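PDB 6S6H: chromosome-partitioning protein ParB from Caulobacter vibrioides NA1000, which binds the centromeric parS site near the DNA origin of replication and takes part in chromosome partition, here represented by its helix-turn-helix DNA-binding domain. Local coordinates for residues B[11-15]-B[16-20]; B[60-63]-B[64-67]. One frame throughout, in Å; residues are numbered along the deposited sequence.

Contact 1 of 2, residues B[11-15]-B[16-20]; sequences ENVQR and ADLNV
A16 N reaches back to N12 O, 3.0 Å away, and this i to i+4 backbone hydrogen bond closes the turn that the chain makes after leaving helix 4-11. The bond is bent (136° at the hydrogen), and the donor is tilted out of the carbonyl plane. V13 to R15 have helical backbone angles without a regular series of bonds; a weak bond from R15 N to the same N12 O adds a second, longer link. A16 and L18 are extended, but D17 between them is not (psi 60°), and the chain kinks before it reaches N19.

The small CB of A16 lies 3.4 Å from N12 O, a spot where a compact methyl fits beside the bonded carbonyl. L18 folds its side chain back over the turn. A chi1 of -60° sets its CG beside the backbone N, and the chain continues straight, which carries CD1 to 3.5 Å from V13 O. The approach of CD1 to V13 CG1, at 4.4 Å, is a loose one. V13 itself turns to helix 20-34, where Y27 and L30 bury its branched aliphatic side chain. The exposed R15 runs back beside N12, its long chain bent at chi3, and its NH1 makes a weak hydrogen bond to N12 OD1. The amide of N12 works at both ends, since ND2 is given to G8 O in the preceding helix.

The turn thus connects helix 4-11 to helix 20-34 of the ParB DNA-binding domain. L18 touches E23 of the latter helix, and N19 is its N-cap, a short side chain whose OD1 can accept from E22 N. Q14, a longer amide, stretches its NE2 across to I45 O at the end of helix 38-45.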
loop_
_atom_site.group_PDB
_atom_site.type_symbol
_atom_site.label_atom_id
_atom_site.label_comp_id
_atom_site.label_asym_id
_atom_site.label_seq_id
_atom_site.Cartn_x
_atom_site.Cartn_y
_atom_site.Cartn_z
ATOM N N GLU B 11 13.396 6.455 -11.939
ATOM C CA GLU B 11 13.022 7.065 -10.635
ATOM C C GLU B 11 11.571 7.559 -10.675
ATOM O O GLU B 11 10.860 7.362 -9.676
ATOM C CB GLU B 11 13.964 8.222 -10.296
ATOM C CG GLU B 11 15.300 7.771 -9.734
ATOM C CD GLU B 11 16.283 8.897 -9.466
ATOM O OE1 GLU B 11 17.014 8.812 -8.464
ATOM O OE2 GLU B 11 16.319 9.857 -10.258
ATOM N N ASN B 12 11.147 8.173 -11.783
ATOM C CA ASN B 12 9.876 8.947 -11.857
ATOM C C ASN B 12 8.696 8.048 -12.256
ATOM O O ASN B 12 7.561 8.557 -12.256
ATOM C CB ASN B 12 10.011 10.164 -12.776
ATOM C CG ASN B 12 10.607 11.355 -12.054
ATOM O OD1 ASN B 12 9.881 12.240 -11.610
ATOM N ND2 ASN B 12 11.922 11.367 -11.899
ATOM N N VAL B 13 8.929 6.769 -12.554
ATOM C CA VAL B 13 7.838 5.797 -12.872
ATOM C C VAL B 13 6.839 5.789 -11.707
ATOM O O VAL B 13 5.631 5.947 -11.971
ATOM C CB VAL B 13 8.390 4.386 -13.158
ATOM C CG1 VAL B 13 7.281 3.337 -13.197
ATOM C CG2 VAL B 13 9.209 4.358 -14.441
ATOM N N GLN B 14 7.332 5.633 -10.473
ATOM C CA GLN B 14 6.504 5.501 -9.240
ATOM C C GLN B 14 5.982 6.876 -8.792
ATOM O O GLN B 14 4.954 6.899 -8.090
ATOM C CB GLN B 14 7.301 4.815 -8.126
ATOM C CG GLN B 14 8.375 5.692 -7.489
ATOM C CD GLN B 14 9.358 4.893 -6.662
ATOM O OE1 GLN B 14 9.042 3.822 -6.143
ATOM N NE2 GLN B 14 10.567 5.418 -6.529
ATOM N N ARG B 15 6.657 7.967 -9.174
ATOM C CA ARG B 15 6.316 9.359 -8.764
ATOM C C ARG B 15 5.229 9.932 -9.685
ATOM O O ARG B 15 4.533 10.864 -9.251
ATOM C CB ARG B 15 7.571 10.239 -8.754
ATOM C CG ARG B 15 8.612 9.799 -7.733
ATOM C CD ARG B 15 9.832 10.699 -7.661
ATOM N NE ARG B 15 9.633 11.838 -6.769
ATOM C CZ ARG B 15 9.297 13.075 -7.144
ATOM N NH1 ARG B 15 9.116 13.375 -8.423
ATOM N NH2 ARG B 15 9.145 14.017 -6.228
ATOM N N ALA B 16 5.078 9.393 -10.897
ATOM C CA ALA B 16 4.036 9.787 -11.878
ATOM C C ALA B 16 2.670 9.256 -11.423
ATOM O O ALA B 16 2.625 8.499 -10.433
ATOM C CB ALA B 16 4.397 9.276 -13.251
ATOM N N ASP B 17 1.601 9.644 -12.126
ATOM C CA ASP B 17 0.197 9.258 -11.818
ATOM C C ASP B 17 -0.167 8.004 -12.625
ATOM O O ASP B 17 -1.110 8.070 -13.445
ATOM C CB ASP B 17 -0.757 10.426 -12.092
ATOM C CG ASP B 17 -2.201 10.156 -11.698
ATOM O OD1 ASP B 17 -2.432 9.204 -10.924
ATOM O OD2 ASP B 17 -3.086 10.897 -12.172
ATOM N N LEU B 18 0.560 6.903 -12.412
ATOM C CA LEU B 18 0.386 5.633 -13.165
ATOM C C LEU B 18 -0.283 4.598 -12.261
ATOM O O LEU B 18 0.135 4.479 -11.095
ATOM C CB LEU B 18 1.750 5.125 -13.639
ATOM C CG LEU B 18 2.533 6.064 -14.555
ATOM C CD1 LEU B 18 3.874 5.449 -14.926
ATOM C CD2 LEU B 18 1.737 6.403 -15.806
ATOM N N ASN B 19 -1.270 3.870 -12.791
ATOM C CA ASN B 19 -1.856 2.676 -12.130
ATOM C C ASN B 19 -0.791 1.570 -12.156
ATOM O O ASN B 19 0.205 1.719 -12.882
ATOM C CB ASN B 19 -3.206 2.287 -12.746
ATOM C CG ASN B 19 -3.118 1.742 -14.156
ATOM O OD1 ASN B 19 -2.218 0.973 -14.485
ATOM N ND2 ASN B 19 -4.075 2.108 -14.991
ATOM N N VAL B 20 -0.986 0.509 -11.373
ATOM C CA VAL B 20 0.042 -0.545 -11.125
ATOM C C VAL B 20 0.477 -1.187 -12.453
ATOM O O VAL B 20 1.673 -1.508 -12.575
ATOM C CB VAL B 20 -0.463 -1.591 -10.112
ATOM C CG1 VAL B 20 -1.609 -2.425 -10.665
ATOM C CG2 VAL B 20 0.664 -2.486 -9.621
#

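Contact 2 of 2, residues B[60-63]-B[64-67]; sequences ALPD and EVQS
Q66 folds back along the start of its helix and offers NE2 to L61 O, 2.9 Å away, in a weak, bent bond. Its chi1 of -70° lays CG beside L61 CB (4.1 Å), and the extended rest of the chain takes NE2 on to the carbonyl. A long chain ending in an amide suits this place, because it can meet a loop carbonyl that precedes the helix.

The buried L61 crosses V65 at about a right angle: its CD1 lies 3.8 Å from V65 CG1. The beta-branched V65 presents CG1, anti to its own backbone N, to the leucine, while CG2 faces P62 CD more distantly. P62 stands at the N-cap position, just before the helix. Its nitrogen carries no hydrogen and its ring cannot cap, but its carbonyl takes the first helical bond, from Q66 N at 3.2 Å, nearly straight and in the carbonyl plane.

D63 O is gripped twice by S67, by the backbone N and by OG, both at 2.8 Å. A chi1 of -54° brings OG beside the serine's backbone N, and the hydroxyl meets the oxygen from above the carbonyl plane, 40° out of it.

Together these residues join the loop after helix 49-57 to the first turn of helix 63-71 in the ParB helix-turn-helix domain. P62 and E64 lean on V89, and V65 on A92, of helix 88-98.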
loop_
_atom_site.group_PDB
_atom_site.type_symbol
_atom_site.label_atom_id
_atom_site.label_comp_id
_atom_site.label_asym_id
_atom_site.label_seq_id
_atom_site.Cartn_x
_atom_site.Cartn_y
_atom_site.Cartn_z
ATOM N N ALA B 60 0.978 -10.474 -17.043
ATOM C CA ALA B 60 0.670 -11.843 -17.525
ATOM C C ALA B 60 -0.783 -12.227 -17.209
ATOM O O ALA B 60 -1.256 -13.223 -17.774
ATOM C CB ALA B 60 1.637 -12.830 -16.918
ATOM N N LEU B 61 -1.470 -11.490 -16.332
ATOM C CA LEU B 61 -2.879 -11.782 -15.939
ATOM C C LEU B 61 -3.790 -11.660 -17.156
ATOM O O LEU B 61 -3.556 -10.819 -18.019
ATOM C CB LEU B 61 -3.324 -10.804 -14.846
ATOM C CG LEU B 61 -2.725 -11.039 -13.461
ATOM C CD1 LEU B 61 -2.947 -9.832 -12.566
ATOM C CD2 LEU B 61 -3.309 -12.287 -12.827
ATOM N N PRO B 62 -4.867 -12.476 -17.250
ATOM C CA PRO B 62 -5.884 -12.298 -18.289
ATOM C C PRO B 62 -6.453 -10.870 -18.294
ATOM O O PRO B 62 -6.491 -10.263 -17.248
ATOM C CB PRO B 62 -6.979 -13.307 -17.912
ATOM C CG PRO B 62 -6.257 -14.365 -17.097
ATOM C CD PRO B 62 -5.163 -13.615 -16.365
ATOM N N ASP B 63 -6.896 -10.394 -19.458
ATOM C CA ASP B 63 -7.390 -9.007 -19.682
ATOM C C ASP B 63 -8.553 -8.706 -18.723
ATOM O O ASP B 63 -8.621 -7.560 -18.224
ATOM C CB ASP B 63 -7.802 -8.786 -21.144
ATOM C CG ASP B 63 -6.663 -8.833 -22.151
ATOM O OD1 ASP B 63 -5.511 -9.085 -21.738
ATOM O OD2 ASP B 63 -6.938 -8.620 -23.347
ATOM N N GLU B 64 -9.430 -9.685 -18.469
ATOM C CA GLU B 64 -10.598 -9.532 -17.555
ATOM C C GLU B 64 -10.108 -9.086 -16.174
ATOM O O GLU B 64 -10.711 -8.154 -15.614
ATOM C CB GLU B 64 -11.399 -10.830 -17.408
ATOM C CG GLU B 64 -12.161 -11.248 -18.656
ATOM C CD GLU B 64 -11.511 -12.376 -19.445
ATOM O OE1 GLU B 64 -10.269 -12.332 -19.642
ATOM O OE2 GLU B 64 -12.242 -13.310 -19.847
ATOM N N VAL B 65 -9.059 -9.728 -15.653
ATOM C CA VAL B 65 -8.478 -9.439 -14.306
ATOM C C VAL B 65 -7.817 -8.057 -14.342
ATOM O O VAL B 65 -8.036 -7.277 -13.394
ATOM C CB VAL B 65 -7.491 -10.531 -13.852
ATOM C CG1 VAL B 65 -6.778 -10.150 -12.561
ATOM C CG2 VAL B 65 -8.185 -11.875 -13.698
ATOM N N GLN B 66 -7.043 -7.773 -15.392
ATOM C CA GLN B 66 -6.366 -6.465 -15.595
ATOM C C GLN B 66 -7.421 -5.351 -15.569
ATOM O O GLN B 66 -7.165 -4.319 -14.919
ATOM C CB GLN B 66 -5.552 -6.469 -16.891
ATOM C CG GLN B 66 -4.321 -7.368 -16.831
ATOM C CD GLN B 66 -3.380 -7.159 -17.995
ATOM O OE1 GLN B 66 -3.400 -6.125 -18.656
ATOM N NE2 GLN B 66 -2.534 -8.144 -18.250
ATOM N N SER B 67 -8.570 -5.569 -16.217
ATOM C CA SER B 67 -9.730 -4.636 -16.228
ATOM C C SER B 67 -10.196 -4.354 -14.793
ATOM O O SER B 67 -10.450 -3.175 -14.483
ATOM C CB SER B 67 -10.860 -5.162 -17.074
ATOM O OG SER B 67 -10.408 -5.475 -18.384
#

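Overall arrangement
Both contacts are local junctions where a loop leads into a helix, and they follow one another along the chain. Contact 1 leads into helix 20-34 and is a surface turn, whereas contact 2 starts helix 63-71 and is partly buried. Their centres lie 20 Å apart and their nearest atoms about 7 Å, without touching. The centre of contact 1 sits further out, about 19 Å from the chain centre against about 9 Å for that of contact 2. Each has its nearest atom about 6 Å from the bound DNA, close to it but not within direct contact distance. Contact 1 alone approaches the second subunit, where R15 faces D17 of that chain at long range, a weak attraction at most.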